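Local coordinates for probable ribose-5-phosphate isomerase B (Mycoplasma genitalium, PDB 6MU0), which probably catalyses the interconversion of ribulose 5-phosphate and ribose 5-phosphate in the non-oxidative stage of the pentose phosphate pathway, at residues 10-15 with 38-43; 55-60 with 84-89; 93-98 with 115-120. All blocks are in the same frame, centred on the assembly; numbering follows the deposited sequence. Where two conformers were deposited one is given.

Interaction 1: 10-15 with 38-43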
ATOM      1  N   SER A  10     -13.271 -10.904  -3.077  1.00 35.12           N
ATOM      2  CA  SER A  10     -14.037  -9.822  -3.682  1.00 31.71           C
ATOM      3  C   SER A  10     -13.189  -8.623  -4.092  1.00 25.58           C
ATOM      4  O   SER A  10     -13.741  -7.650  -4.619  1.00 27.40           O
ATOM      5  CB  SER A  10     -15.160  -9.372  -2.742  1.00 34.16           C
ATOM      6  OG  SER A  10     -14.635  -8.823  -1.545  1.00 36.21           O
ATOM      7  N   PHE A  11     -11.875  -8.657  -3.875  1.00 18.31           N
ATOM      8  CA  PHE A  11     -11.023  -7.526  -4.215  1.00 13.90           C
ATOM      9  C   PHE A  11      -9.626  -8.037  -4.532  1.00 11.34           C
ATOM     10  O   PHE A  11      -9.271  -9.172  -4.206  1.00 12.18           O
ATOM     11  CB  PHE A  11     -10.977  -6.486  -3.087  1.00 13.99           C
ATOM     12  CG  PHE A  11     -10.319  -6.977  -1.830  1.00 13.91           C
ATOM     13  CD1 PHE A  11     -11.038  -7.696  -0.886  1.00 17.01           C
ATOM     14  CD2 PHE A  11      -8.981  -6.706  -1.584  1.00 14.29           C
ATOM     15  CE1 PHE A  11     -10.434  -8.146   0.274  1.00 18.48           C
ATOM     16  CE2 PHE A  11      -8.368  -7.153  -0.430  1.00 15.71           C
ATOM     17  CZ  PHE A  11      -9.098  -7.875   0.503  1.00 17.50           C
ATOM     18  N   ASN A  12      -8.833  -7.169  -5.153  1.00 10.57           N
ATOM     19  CA  ASN A  12      -7.456  -7.462  -5.514  1.00  9.92           C
ATOM     20  C   ASN A  12      -6.506  -6.607  -4.687  1.00  9.37           C
ATOM     21  O   ASN A  12      -6.806  -5.454  -4.361  1.00  9.98           O
ATOM     22  CB  ASN A  12      -7.221  -7.175  -6.997  1.00 10.56           C
ATOM     23  CG  ASN A  12      -7.833  -8.225  -7.898  1.00 11.64           C
ATOM     24  OD1 ASN A  12      -7.571  -9.409  -7.733  1.00 12.83           O
ATOM     25  ND2 ASN A  12      -8.645  -7.797  -8.858  1.00 13.84           N
ATOM     26  N   ILE A  13      -5.355  -7.194  -4.364  1.00  8.90           N
ATOM     27  CA  ILE A  13      -4.226  -6.486  -3.765  1.00  9.36           C
ATOM     28  C   ILE A  13      -3.126  -6.414  -4.813  1.00  9.18           C
ATOM     29  O   ILE A  13      -2.643  -7.450  -5.285  1.00 10.71           O
ATOM     30  CB  ILE A  13      -3.705  -7.202  -2.509  1.00 10.10           C
ATOM     31  CG1 ILE A  13      -4.821  -7.352  -1.471  1.00 11.06           C
ATOM     32  CG2 ILE A  13      -2.505  -6.446  -1.920  1.00 10.72           C
ATOM     33  CD1 ILE A  13      -4.415  -8.161  -0.248  1.00 12.26           C
ATOM     34  N   PHE A  14      -2.729  -5.200  -5.177  1.00  8.09           N
ATOM     35  CA  PHE A  14      -1.667  -4.972  -6.149  1.00  8.42           C
ATOM     36  C   PHE A  14      -0.396  -4.611  -5.394  1.00  8.04           C
ATOM     37  O   PHE A  14      -0.420  -3.738  -4.522  1.00  9.37           O
ATOM     38  CB  PHE A  14      -2.056  -3.830  -7.089  1.00  9.09           C
ATOM     39  CG  PHE A  14      -3.322  -4.098  -7.858  1.00  9.13           C
ATOM     40  CD1 PHE A  14      -3.281  -4.799  -9.062  1.00  9.77           C
ATOM     41  CD2 PHE A  14      -4.559  -3.697  -7.367  1.00  9.31           C
ATOM     42  CE1 PHE A  14      -4.441  -5.067  -9.774  1.00 10.32           C
ATOM     43  CE2 PHE A  14      -5.722  -3.966  -8.085  1.00 10.35           C
ATOM     44  CZ  PHE A  14      -5.656  -4.654  -9.279  1.00 10.57           C
ATOM     45  N   ILE A  15       0.710  -5.270  -5.727  1.00  7.72           N
ATOM     46  CA  ILE A  15       1.969  -5.070  -5.019  1.00  7.64           C
ATOM     47  C   ILE A  15       3.082  -4.779  -6.015  1.00  7.77           C
ATOM     48  O   ILE A  15       3.160  -5.392  -7.085  1.00  8.30           O
ATOM     49  CB  ILE A  15       2.310  -6.265  -4.097  1.00  8.23           C
ATOM     50  CG1 ILE A  15       3.545  -5.964  -3.241  1.00  8.69           C
ATOM     51  CG2 ILE A  15       2.472  -7.560  -4.872  1.00 10.19           C
ATOM     52  CD1 ILE A  15       3.730  -6.922  -2.074  1.00  9.79           C
ATOM     53  N   ASN A  38      -6.399 -12.370  -3.272  1.00 11.06           N
ATOM     54  CA  ASN A  38      -6.089 -12.163  -4.681  1.00 10.90           C
ATOM     55  C   ASN A  38      -4.949 -11.156  -4.739  1.00 10.46           C
ATOM     56  O   ASN A  38      -5.125  -9.997  -4.352  1.00 11.64           O
ATOM     57  CB  ASN A  38      -7.313 -11.622  -5.416  1.00 11.95           C
ATOM     58  CG  ASN A  38      -8.501 -12.550  -5.321  1.00 13.79           C
ATOM     59  OD1 ASN A  38      -8.357 -13.773  -5.402  1.00 14.99           O
ATOM     60  ND2 ASN A  38      -9.683 -11.978  -5.141  1.00 16.25           N
ATOM     61  N   VAL A  39      -3.781 -11.598  -5.201  1.00  9.91           N
ATOM     62  CA  VAL A  39      -2.559 -10.807  -5.122  1.00  9.72           C
ATOM     63  C   VAL A  39      -1.967 -10.690  -6.513  1.00  9.65           C
ATOM     64  O   VAL A  39      -1.794 -11.699  -7.207  1.00 11.04           O
ATOM     65  CB  VAL A  39      -1.532 -11.428  -4.157  1.00 11.37           C
ATOM     66  CG1 VAL A  39      -0.297 -10.533  -4.039  1.00 14.33           C
ATOM     67  CG2 VAL A  39      -2.169 -11.690  -2.807  1.00 12.57           C
ATOM     68  N   VAL A  40      -1.623  -9.464  -6.895  1.00  8.85           N
ATOM     69  CA  VAL A  40      -1.190  -9.129  -8.246  1.00  9.64           C
ATOM     70  C   VAL A  40       0.161  -8.424  -8.130  1.00  9.12           C
ATOM     71  O   VAL A  40       0.219  -7.239  -7.783  1.00  9.79           O
ATOM     72  CB  VAL A  40      -2.216  -8.240  -8.958  1.00 10.07           C
ATOM     73  CG1 VAL A  40      -1.878  -8.103 -10.425  1.00 11.27           C
ATOM     74  CG2 VAL A  40      -3.629  -8.776  -8.759  1.00 10.83           C
ATOM     75  N   ASP A  41       1.245  -9.140  -8.433  1.00  9.73           N
ATOM     76  CA  ASP A  41       2.596  -8.584  -8.407  1.00  9.48           C
ATOM     77  C   ASP A  41       2.841  -7.867  -9.730  1.00  9.03           C
ATOM     78  O   ASP A  41       2.944  -8.506 -10.783  1.00 10.27           O
ATOM     79  CB  ASP A  41       3.571  -9.738  -8.188  1.00 11.27           C
ATOM     80  CG  ASP A  41       5.033  -9.310  -8.133  1.00 10.59           C
ATOM     81  OD1 ASP A  41       5.381  -8.144  -8.422  1.00  9.99           O
ATOM     82  OD2 ASP A  41       5.858 -10.183  -7.801  1.00 12.47           O
ATOM     83  N   LEU A  42       2.919  -6.538  -9.678  1.00  8.80           N
ATOM     84  CA  LEU A  42       3.095  -5.714 -10.865  1.00  9.96           C
ATOM     85  C   LEU A  42       4.556  -5.448 -11.192  1.00 10.88           C
ATOM     86  O   LEU A  42       4.841  -4.687 -12.121  1.00 13.14           O
ATOM     87  CB  LEU A  42       2.331  -4.396 -10.719  1.00  9.34           C
ATOM     88  CG  LEU A  42       0.815  -4.546 -10.570  1.00 10.07           C
ATOM     89  CD1 LEU A  42       0.156  -3.191 -10.412  1.00 11.16           C
ATOM     90  CD2 LEU A  42       0.228  -5.288 -11.760  1.00 11.65           C
ATOM     91  N   GLY A  43       5.482  -6.059 -10.467  1.00  9.95           N
ATOM     92  CA  GLY A  43       6.884  -5.946 -10.777  1.00 10.14           C
ATOM     93  C   GLY A  43       7.619  -5.031  -9.817  1.00  9.44           C
ATOM     94  O   GLY A  43       7.035  -4.465  -8.885  1.00  9.26           O
TER
HETATM   95  O   HOH W   1      -7.990 -10.447  -1.969  1.00 16.43           O

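Interaction 2: 55-60 with 84-89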
ATOM      1  N   ASP A  55       7.699   4.714 -11.178  1.00  9.04           N
ATOM      2  CA  ASP A  55       7.085   3.906 -12.222  1.00  9.53           C
ATOM      3  C   ASP A  55       6.221   2.817 -11.614  1.00 10.02           C
ATOM      4  O   ASP A  55       5.088   2.582 -12.052  1.00 11.06           O
ATOM      5  CB  ASP A  55       8.175   3.307 -13.115  1.00 10.81           C
ATOM      6  CG  ASP A  55       8.924   4.368 -13.911  1.00 12.39           C
ATOM      7  OD1 ASP A  55       8.283   5.344 -14.358  1.00 14.93           O
ATOM      8  OD2 ASP A  55      10.146   4.216 -14.111  1.00 14.55           O
ATOM      9  N   PHE A  56       6.724   2.175 -10.567  1.00  8.95           N
ATOM     10  CA  PHE A  56       6.008   1.081  -9.932  1.00  9.19           C
ATOM     11  C   PHE A  56       4.912   1.577  -9.001  1.00  8.54           C
ATOM     12  O   PHE A  56       3.849   0.944  -8.905  1.00  9.07           O
ATOM     13  CB  PHE A  56       7.032   0.172  -9.259  1.00  9.93           C
ATOM     14  CG  PHE A  56       7.958  -0.451 -10.258  1.00 10.96           C
ATOM     15  CD1 PHE A  56       7.522  -1.521 -11.026  1.00 13.32           C
ATOM     16  CD2 PHE A  56       9.215   0.083 -10.516  1.00 13.07           C
ATOM     17  CE1 PHE A  56       8.329  -2.081 -11.994  1.00 14.96           C
ATOM     18  CE2 PHE A  56      10.036  -0.482 -11.487  1.00 15.41           C
ATOM     19  CZ  PHE A  56       9.586  -1.563 -12.223  1.00 15.82           C
ATOM     20  N   ALA A  57       5.135   2.715  -8.339  1.00  8.48           N
ATOM     21  CA  ALA A  57       4.083   3.307  -7.523  1.00  8.05           C
ATOM     22  C   ALA A  57       2.865   3.630  -8.369  1.00  8.24           C
ATOM     23  O   ALA A  57       1.732   3.356  -7.961  1.00  8.61           O
ATOM     24  CB  ALA A  57       4.599   4.568  -6.834  1.00  8.95           C
ATOM     25  N   PHE A  58       3.074   4.190  -9.562  1.00  8.39           N
ATOM     26  CA  PHE A  58       1.925   4.529 -10.393  1.00  9.48           C
ATOM     27  C   PHE A  58       1.237   3.291 -10.959  1.00  9.27           C
ATOM     28  O   PHE A  58       0.017   3.303 -11.139  1.00 10.46           O
ATOM     29  CB  PHE A  58       2.314   5.536 -11.481  1.00  9.61           C
ATOM     30  CG  PHE A  58       2.687   6.893 -10.939  1.00  9.94           C
ATOM     31  CD1 PHE A  58       1.851   7.544 -10.041  1.00 10.71           C
ATOM     32  CD2 PHE A  58       3.875   7.508 -11.302  1.00 11.02           C
ATOM     33  CE1 PHE A  58       2.184   8.793  -9.526  1.00 12.01           C
ATOM     34  CE2 PHE A  58       4.215   8.755 -10.780  1.00 11.53           C
ATOM     35  CZ  PHE A  58       3.372   9.384  -9.884  1.00 11.56           C
ATOM     36  N   LEU A  59       1.981   2.216 -11.235  1.00  9.89           N
ATOM     37  CA  LEU A  59       1.331   0.980 -11.662  1.00 10.32           C
ATOM     38  C   LEU A  59       0.320   0.513 -10.625  1.00  9.91           C
ATOM     39  O   LEU A  59      -0.824   0.184 -10.953  1.00 10.85           O
ATOM     40  CB  LEU A  59       2.369  -0.113 -11.904  1.00 12.24           C
ATOM     41  CG  LEU A  59       3.222   0.007 -13.165  1.00 14.70           C
ATOM     42  CD1 LEU A  59       4.201  -1.155 -13.214  1.00 17.29           C
ATOM     43  CD2 LEU A  59       2.372   0.049 -14.433  1.00 16.97           C
ATOM     44  N   VAL A  60       0.729   0.473  -9.358  1.00  9.15           N
ATOM     45  CA  VAL A  60      -0.168   0.033  -8.293  1.00  9.03           C
ATOM     46  C   VAL A  60      -1.284   1.044  -8.080  1.00  8.53           C
ATOM     47  O   VAL A  60      -2.464   0.687  -8.001  1.00  9.48           O
ATOM     48  CB  VAL A  60       0.630  -0.195  -6.995  1.00  9.51           C
ATOM     49  CG1 VAL A  60      -0.304  -0.281  -5.796  1.00  9.12           C
ATOM     50  CG2 VAL A  60       1.473  -1.447  -7.100  1.00  9.49           C
ATOM     51  N   CYS A  84       5.095   6.562  -1.363  1.00  7.49           N
ATOM     52  CA  CYS A  84       3.976   7.213  -0.685  1.00  7.73           C
ATOM     53  C   CYS A  84       3.654   8.560  -1.326  1.00  7.53           C
ATOM     54  O   CYS A  84       2.481   8.871  -1.571  1.00  8.28           O
ATOM     55  CB  CYS A  84       4.298   7.352   0.803  1.00  8.23           C
ATOM     56  SG  CYS A  84       3.030   8.101   1.801  1.00 11.75           S
ATOM     57  N   MET A  85       4.682   9.374  -1.601  1.00  7.91           N
ATOM     58  CA  MET A  85       4.467  10.643  -2.300  0.61  8.15           C
ATOM     59  C   MET A  85       3.790  10.411  -3.638  1.00  8.03           C
ATOM     60  O   MET A  85       2.806  11.078  -3.988  1.00  9.24           O
ATOM     61  CB  MET A  85       5.807  11.325  -2.579  0.61  9.08           C
ATOM     62  CG  MET A  85       6.564  11.852  -1.388  0.61  9.50           C
ATOM     63  SD  MET A  85       8.175  12.441  -1.949  0.61  9.18           S
ATOM     64  CE  MET A  85       8.765  13.271  -0.473  0.61 10.36           C
ATOM     65  N   ALA A  86       4.330   9.474  -4.414  1.00  7.89           N
ATOM     66  CA  ALA A  86       3.819   9.214  -5.753  1.00  8.67           C
ATOM     67  C   ALA A  86       2.398   8.667  -5.711  1.00  8.25           C
ATOM     68  O   ALA A  86       1.511   9.167  -6.413  1.00  8.84           O
ATOM     69  CB  ALA A  86       4.753   8.243  -6.475  1.00  8.72           C
ATOM     70  N   ALA A  87       2.154   7.649  -4.881  1.00  8.16           N
ATOM     71  CA  ALA A  87       0.826   7.046  -4.845  1.00  8.15           C
ATOM     72  C   ALA A  87      -0.235   8.060  -4.442  1.00  8.43           C
ATOM     73  O   ALA A  87      -1.350   8.042  -4.971  1.00  8.57           O
ATOM     74  CB  ALA A  87       0.814   5.839  -3.911  1.00  8.74           C
ATOM     75  N   ASN A  88       0.091   8.953  -3.502  1.00  7.88           N
ATOM     76  CA  ASN A  88      -0.878   9.951  -3.068  1.00  7.95           C
ATOM     77  C   ASN A  88      -1.196  10.985  -4.145  1.00  8.69           C
ATOM     78  O   ASN A  88      -2.203  11.683  -4.020  1.00  9.56           O
ATOM     79  CB  ASN A  88      -0.416  10.627  -1.772  1.00  8.00           C
ATOM     80  CG  ASN A  88      -0.774   9.823  -0.541  1.00  8.24           C
ATOM     81  OD1 ASN A  88      -1.929   9.420  -0.373  1.00  8.43           O
ATOM     82  ND2 ASN A  88       0.204   9.585   0.330  1.00  8.12           N
ATOM     83  N   LYS A  89      -0.393  11.085  -5.208  1.00  8.85           N
ATOM     84  CA  LYS A  89      -0.768  11.963  -6.310  1.00  9.37           C
ATOM     85  C   LYS A  89      -1.965  11.434  -7.087  1.00  9.99           C
ATOM     86  O   LYS A  89      -2.599  12.200  -7.817  1.00 11.35           O
ATOM     87  CB  LYS A  89       0.401  12.161  -7.279  1.00  9.33           C
ATOM     88  CG  LYS A  89       1.625  12.825  -6.691  1.00  9.91           C
ATOM     89  CD  LYS A  89       1.289  14.201  -6.157  1.00 10.13           C
ATOM     90  CE  LYS A  89       2.494  14.882  -5.528  1.00 10.62           C
ATOM     91  NZ  LYS A  89       2.103  16.223  -5.009  1.00 10.62           N
TER

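Interaction 3: 93-98 with 115-120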
ATOM      1  N   VAL A  93      -6.612   7.664  -4.211  1.00  9.83           N
ATOM      2  CA  VAL A  93      -5.659   6.882  -3.438  1.00  9.50           C
ATOM      3  C   VAL A  93      -5.364   7.585  -2.122  1.00  8.67           C
ATOM      4  O   VAL A  93      -5.202   8.809  -2.067  1.00 10.28           O
ATOM      5  CB  VAL A  93      -4.381   6.625  -4.258  1.00 10.40           C
ATOM      6  CG1 VAL A  93      -3.286   6.019  -3.385  1.00 11.15           C
ATOM      7  CG2 VAL A  93      -4.708   5.709  -5.423  1.00 12.05           C
ATOM      8  N   LEU A  94      -5.307   6.800  -1.051  1.00  8.81           N
ATOM      9  CA  LEU A  94      -4.910   7.264   0.274  1.00  8.51           C
ATOM     10  C   LEU A  94      -3.784   6.331   0.706  1.00  7.83           C
ATOM     11  O   LEU A  94      -4.028   5.176   1.066  1.00  8.24           O
ATOM     12  CB  LEU A  94      -6.101   7.209   1.226  1.00  9.23           C
ATOM     13  CG  LEU A  94      -7.260   8.147   0.871  1.00 11.16           C
ATOM     14  CD1 LEU A  94      -8.459   7.795   1.741  1.00 13.73           C
ATOM     15  CD2 LEU A  94      -6.867   9.614   1.032  1.00 11.95           C
ATOM     16  N   ALA A  95      -2.545   6.811   0.636  1.00  7.30           N
ATOM     17  CA  ALA A  95      -1.373   5.971   0.845  1.00  7.80           C
ATOM     18  C   ALA A  95      -0.713   6.300   2.179  1.00  7.34           C
ATOM     19  O   ALA A  95      -0.386   7.464   2.449  1.00  7.96           O
ATOM     20  CB  ALA A  95      -0.372   6.136  -0.297  1.00  8.27           C
ATOM     21  N   ALA A  96      -0.524   5.270   3.005  1.00  7.71           N
ATOM     22  CA  ALA A  96      -0.001   5.406   4.356  1.00  8.01           C
ATOM     23  C   ALA A  96       1.353   4.726   4.465  1.00  7.18           C
ATOM     24  O   ALA A  96       1.485   3.541   4.143  1.00  8.20           O
ATOM     25  CB  ALA A  96      -0.943   4.731   5.350  1.00  8.76           C
ATOM     26  N   LEU A  97       2.339   5.464   4.964  1.00  7.34           N
ATOM     27  CA  LEU A  97       3.663   4.918   5.226  0.53  7.53           C
ATOM     28  C   LEU A  97       3.690   4.382   6.654  1.00  7.07           C
ATOM     29  O   LEU A  97       3.478   5.133   7.613  1.00  7.61           O
ATOM     30  CB  LEU A  97       4.736   5.985   5.013  0.53  8.73           C
ATOM     31  CG  LEU A  97       6.172   5.595   5.379  0.53  9.80           C
ATOM     32  CD1 LEU A  97       6.576   4.252   4.788  0.53 10.51           C
ATOM     33  CD2 LEU A  97       7.153   6.680   4.945  0.53 11.22           C
ATOM     34  N   VAL A  98       3.936   3.082   6.790  1.00  7.14           N
ATOM     35  CA  VAL A  98       3.957   2.419   8.088  1.00  7.41           C
ATOM     36  C   VAL A  98       5.286   1.693   8.222  1.00  7.63           C
ATOM     37  O   VAL A  98       5.615   0.837   7.391  1.00  7.57           O
ATOM     38  CB  VAL A  98       2.792   1.427   8.250  1.00  8.21           C
ATOM     39  CG1 VAL A  98       2.872   0.738   9.597  1.00  8.81           C
ATOM     40  CG2 VAL A  98       1.446   2.115   8.072  1.00  8.43           C
ATOM     41  N   VAL A 115      -3.584   2.180   0.158  1.00  8.00           N
ATOM     42  CA  VAL A 115      -2.245   1.792  -0.253  1.00  7.82           C
ATOM     43  C   VAL A 115      -1.348   1.844   0.976  1.00  7.78           C
ATOM     44  O   VAL A 115      -1.317   2.855   1.693  1.00  8.81           O
ATOM     45  CB  VAL A 115      -1.696   2.681  -1.385  1.00  8.12           C
ATOM     46  CG1 VAL A 115      -0.225   2.373  -1.667  1.00  9.15           C
ATOM     47  CG2 VAL A 115      -2.522   2.503  -2.664  1.00  9.43           C
ATOM     48  N   LEU A 116      -0.648   0.742   1.226  1.00  7.23           N
ATOM     49  CA  LEU A 116       0.278   0.591   2.334  1.00  7.64           C
ATOM     50  C   LEU A 116       1.690   0.692   1.775  1.00  7.11           C
ATOM     51  O   LEU A 116       2.053  -0.063   0.866  1.00  7.74           O
ATOM     52  CB  LEU A 116       0.057  -0.782   2.969  1.00  8.57           C
ATOM     53  CG  LEU A 116       1.039  -1.196   4.058  1.00  8.94           C
ATOM     54  CD1 LEU A 116       0.939  -0.284   5.269  1.00 10.03           C
ATOM     55  CD2 LEU A 116       0.770  -2.649   4.434  1.00  9.80           C
ATOM     56  N   CYS A 117       2.478   1.618   2.320  1.00  7.20           N
ATOM     57  CA  CYS A 117       3.847   1.865   1.888  1.00  7.13           C
ATOM     58  C   CYS A 117       4.808   1.407   2.974  1.00  7.27           C
ATOM     59  O   CYS A 117       4.612   1.720   4.158  1.00  7.77           O
ATOM     60  CB  CYS A 117       4.053   3.348   1.585  1.00  7.46           C
ATOM     61  SG  CYS A 117       2.931   3.939   0.285  1.00  8.50           S
ATOM     62  N   LEU A 118       5.846   0.675   2.556  1.00  6.85           N
ATOM     63  CA  LEU A 118       6.753  -0.029   3.449  1.00  7.06           C
ATOM     64  C   LEU A 118       8.198   0.280   3.082  1.00  6.63           C
ATOM     65  O   LEU A 118       8.527   0.557   1.922  1.00  7.48           O
ATOM     66  CB  LEU A 118       6.569  -1.547   3.331  1.00  7.32           C
ATOM     67  CG  LEU A 118       5.161  -2.085   3.573  1.00  8.03           C
ATOM     68  CD1 LEU A 118       5.101  -3.572   3.282  1.00  8.57           C
ATOM     69  CD2 LEU A 118       4.706  -1.796   4.990  1.00  8.78           C
ATOM     70  N   SER A 119       9.054   0.177   4.090  1.00  6.74           N
ATOM     71  CA  SER A 119      10.494   0.354   3.968  1.00  7.14           C
ATOM     72  C   SER A 119      11.200  -0.990   3.819  1.00  7.03           C
ATOM     73  O   SER A 119      11.039  -1.878   4.663  1.00  8.22           O
ATOM     74  CB  SER A 119      11.010   1.030   5.235  1.00  7.38           C
ATOM     75  OG  SER A 119      12.426   1.035   5.287  1.00  7.92           O
ATOM     76  N   SER A 120      12.036  -1.109   2.789  1.00  7.31           N
ATOM     77  CA  SER A 120      12.869  -2.285   2.594  1.00  8.06           C
ATOM     78  C   SER A 120      14.203  -2.205   3.325  1.00  8.48           C
ATOM     79  O   SER A 120      14.797  -3.251   3.605  1.00  9.19           O
ATOM     80  CB  SER A 120      13.167  -2.463   1.108  1.00  8.76           C
ATOM     81  OG  SER A 120      13.839  -1.316   0.634  1.00  8.96           O
TER
HETATM   82  O   HOH W   2       7.907  -0.576   6.604  1.00  7.63           O

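Interaction 1: 10-15 with 38-43
Phe14 and Val40 lie side by side across two neighbouring strands, their side chains pointing the same way. The ring of Phe14 meets the branched carbon of Val40 obliquely, CD1 lying 3.6 Å from CB, while CE1 reaches on to CG2. Further along, Leu42 brings its CD1 within 4.0 Å of Phe14 CD1, so the ring has Val40 on one side of its plane and Leu42 on the other. Both Phe14 and Leu42 also touch helix 53-66. On the other face of the sheet, Ile15 places CG2 in the cramped site between its backbone N and carbonyl carbon, and this branch packs 4.1 Å from Val39 CG1; helix 22-34 covers both residues. The two strands belong to a beta-alpha-beta unit, strand 12-16, helix 22-34, strand 38-41, in which the crossover returns the chain parallel to its start; 38-41 is an outermost strand of the sheet. Backbone bonds alternate in the parallel manner, among them Ile13 N to Asn38 O (2.8 Å) and Val40 N to Ile13 O (2.8 Å). Near the start of the pairing, Asn38 ND2 donates to Phe11 O over 3.0 Å, arriving 41° above the carbonyl plane, and a water links that oxygen to Asn38 N. Asp41, paired with Ile15, turns OD1 to accept from Gly43 N at 2.9 Å, an Asx turn, and the same oxygen forms a salt bridge with Lys25.

Interaction 2: 55-60 with 84-89
Phe58 leans from helix 53-66 onto helix 81-88, and its far end does the touching. The CB bond does not aim at the other helix; with CG anti to the carbonyl carbon and beside the backbone N (chi1 -67°), the ring is carried across to segment 84-89. Along the near side of the ring, CD1 comes within 4.0 Å of Ala86 O. The next atom, CE1, approaches that oxygen more closely, to 3.2 Å, and has Lys89 CB at 4.4 Å near the ring plane. At the tip, CZ rests 3.9 Å from Ala86 CB. This methyl makes an off-centre CH-pi contact, 4.3 Å from the ring centroid and 29° off its normal. One residue back, Ala57 CB points toward the partner helix and meets Ala86 CB at 3.7 Å, methyl against methyl. Small residues at this crossing let the axes of the short segments approach to 8.5 Å, at 40° to each other. Beneath them, Ala57 and Ala87 rest on Leu75 of strand 72-75, so the pair of helices shares a floor on the sheet of this alpha/beta fold. Helix 81-88 begins with residues of the ribulose 5-phosphate pocket, and Ala86 CB lies about 9 Å from the bound sugar phosphate. With no hydrogen bond between them, the segments meet through apolar packing, the CH-pi contact and the close approach of a ring carbon to Ala86 O.

Interaction 3: 93-98 with 115-120
Strands 95-97 and 115-117 are the two ends of a beta-alpha-beta unit whose crossover is helix 101-109, and they form one margin of the parallel sheet. Backbone bonds join the strands: Ala96 N donates to Val115 O, Cys117 N to Ala96 O at 2.8 Å, and Val98 N to Cys117 O. Val115 N also reaches Leu94 O, though over 3.2 Å and from 36° above the carbonyl plane. On the face carrying Ala95 and Cys117, Ala95 CB meets Val115 CB and lies 4.0 Å from Cys117 SG. The thiol sits anti to its carbonyl carbon (chi1 -59°), turned back along the strand toward that methyl; helix 81-88 covers this face. On the side of helices 101-109 and 125-137, Leu116 CD1 reaches across to Val98 CG2, the side chains meeting at a slant with 3.7 Å between these carbons. At the start of the pair, Val93 CG1 packs against Val115 CG2. Beyond the Leu97-Cys117 pair the chains part, and a water accepts from Ser119 N while donating to Val98 O. Ser119 OG bonds to Gly78 O, and Ser120 OG to Thr20 OG1, which ties this end to the ribulose 5-phosphate pocket. The touching side chains, apolar apart from one thiol, make no polar pairs, so the direct hydrogen bonds between the segments are all backbone ones and fix the register, while the crossover gives the parallel direction.

How the interactions relate
From the N terminus, interaction 1 closes first, bringing strand 38-41 back beside strand 12-16 after helix 22-34. The chain runs on into helix 53-66, and interaction 2 closes across strand 72-75 when helix 81-88 packs against it. Helix 81-88 leads to strand 95-97, and interaction 3 closes after helix 101-109. The three loops follow in series, with none enclosing or crossing another. Interactions 1 and 3 join strands at opposite margins of one parallel sheet and do not touch. The helices of interaction 2 bridge them: Leu42 packs on Leu59 and Val60, while Asn88 OD1 accepts a hydrogen bond from Ala95 N and Cys84 packs on Cys117.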